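Local coordinates for ferredoxin-thioredoxin reductase subunit A2, chloroplastic (Arabidopsis thaliana, PDB 7C2B), which probably serves as the variable subunit of ferredoxin-thioredoxin reductase, the enzyme that passes electrons from reduced ferredoxin to thioredoxins, at residues Y67-L70 against K74-S77. Sequence-based numbering, arbitrary orientation.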
loop_
_atom_site.group_PDB
_atom_site.type_symbol
_atom_site.label_atom_id
_atom_site.label_comp_id
_atom_site.label_asym_id
_atom_site.label_seq_id
_atom_site.Cartn_x
_atom_site.Cartn_y
_atom_site.Cartn_z
ATOM N N TYR B 67 -4.687 -0.551 -20.667
ATOM C CA TYR B 67 -3.624 0.002 -19.844
ATOM C C TYR B 67 -4.165 1.294 -19.270
ATOM O O TYR B 67 -4.459 2.229 -20.019
ATOM C CB TYR B 67 -2.368 0.263 -20.669
ATOM C CG TYR B 67 -1.239 0.882 -19.892
ATOM C CD1 TYR B 67 -0.408 0.094 -19.101
ATOM C CD2 TYR B 67 -0.977 2.244 -19.973
ATOM C CE1 TYR B 67 0.655 0.652 -18.398
ATOM C CE2 TYR B 67 0.078 2.815 -19.279
ATOM C CZ TYR B 67 0.894 2.016 -18.494
ATOM O OH TYR B 67 1.947 2.584 -17.807
ATOM N N VAL B 68 -4.337 1.352 -17.963
ATOM C CA VAL B 68 -4.996 2.505 -17.370
ATOM C C VAL B 68 -4.065 3.105 -16.331
ATOM O O VAL B 68 -3.839 2.517 -15.267
ATOM C CB VAL B 68 -6.361 2.148 -16.772
ATOM C CG1 VAL B 68 -7.015 3.391 -16.196
ATOM C CG2 VAL B 68 -7.262 1.548 -17.850
ATOM N N VAL B 69 -3.498 4.265 -16.653
ATOM C CA VAL B 69 -2.798 5.088 -15.681
ATOM C C VAL B 69 -3.355 6.495 -15.636
ATOM O O VAL B 69 -2.847 7.326 -14.882
ATOM C CB VAL B 69 -1.276 5.120 -15.948
ATOM C CG1 VAL B 69 -0.694 3.718 -15.851
ATOM C CG2 VAL B 69 -0.987 5.727 -17.321
ATOM N N LEU B 70 -4.360 6.793 -16.449
ATOM C CA LEU B 70 -5.053 8.071 -16.435
ATOM C C LEU B 70 -6.525 7.839 -16.142
ATOM O O LEU B 70 -7.088 6.801 -16.497
ATOM C CB LEU B 70 -4.950 8.802 -17.773
ATOM C CG LEU B 70 -3.604 9.198 -18.361
ATOM C CD1 LEU B 70 -3.865 9.998 -19.628
ATOM C CD2 LEU B 70 -2.785 10.009 -17.366
ATOM N N LYS B 74 -6.180 12.697 -15.640
ATOM C CA LYS B 74 -5.317 12.799 -14.469
ATOM C C LYS B 74 -4.562 11.490 -14.270
ATOM O O LYS B 74 -5.135 10.408 -14.405
ATOM C CB LYS B 74 -6.123 13.113 -13.204
ATOM C CG LYS B 74 -6.994 14.362 -13.282
ATOM C CD LYS B 74 -6.198 15.611 -12.907
ATOM C CE LYS B 74 -7.018 16.564 -12.040
ATOM N NZ LYS B 74 -8.329 16.948 -12.639
ATOM N N LYS B 75 -3.281 11.586 -13.940
ATOM C CA LYS B 75 -2.509 10.375 -13.689
ATOM C C LYS B 75 -2.913 9.759 -12.348
ATOM O O LYS B 75 -3.073 10.463 -11.348
ATOM C CB LYS B 75 -1.015 10.693 -13.711
ATOM C CG LYS B 75 -0.104 9.468 -13.663
ATOM C CD LYS B 75 0.296 9.019 -15.060
ATOM C CE LYS B 75 1.684 8.401 -15.068
ATOM N NZ LYS B 75 1.782 7.260 -14.116
ATOM N N ILE B 76 -3.096 8.440 -12.323
ATOM C CA ILE B 76 -3.440 7.743 -11.090
ATOM C C ILE B 76 -2.380 6.677 -10.799
ATOM O O ILE B 76 -1.489 6.418 -11.606
ATOM C CB ILE B 76 -4.864 7.154 -11.131
ATOM C CG1 ILE B 76 -5.139 6.467 -12.470
ATOM C CG2 ILE B 76 -5.873 8.278 -10.926
ATOM C CD1 ILE B 76 -4.720 5.013 -12.519
ATOM N N SER B 77 -2.465 6.077 -9.607
ATOM C CA SER B 77 -1.320 5.371 -9.036
ATOM C C SER B 77 -1.478 3.848 -9.020
ATOM O O SER B 77 -0.742 3.165 -8.299
ATOM C CB SER B 77 -1.051 5.890 -7.621
ATOM O OG SER B 77 -2.115 5.539 -6.736
#
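The carbonyl O of Val69 accepts a hydrogen bond from the backbone N of Ile76 at 2.8 Å, nearly straight at the hydrogen (167°). The same oxygen takes a CA-H...O contact from Lys75 CA at 3.3 Å. Leu70 CA returns a contact of this kind to Lys74 O, 3.1 Å away. Leu70 and Lys75 form an antiparallel, non-hydrogen-bonded pair with CA atoms 4.4 Å apart, which identifies a short beta-hairpin between strands 70-71 and 74-75, projecting beyond the main antiparallel sheet of this SH3-clan domain. On the face shared by that pair, Leu70 CD2 lies 4.0 Å from Lys75 CD. The bent lysine chain runs alongside Val69 in the same direction, Lys75 CD 4.2 Å from Val69 CG2, and both side chains also touch Asp27 of helix 25-31. With chi1 at 44°, Ile76 CG1 sits between its own backbone N and carbonyl carbon, 3.4 Å from Val69 O. Ile76 CD1 reaches to 3.7 Å from Val69 CA. Cutting this side chain back to an alanine would probably open a gap beside Val69 CA and its carbonyl, with Val69 O left less shielded. Ile76 also packs on an acidic side chain of another protein chain, where Ser77 OG is hydrogen-bonded to an acidic group.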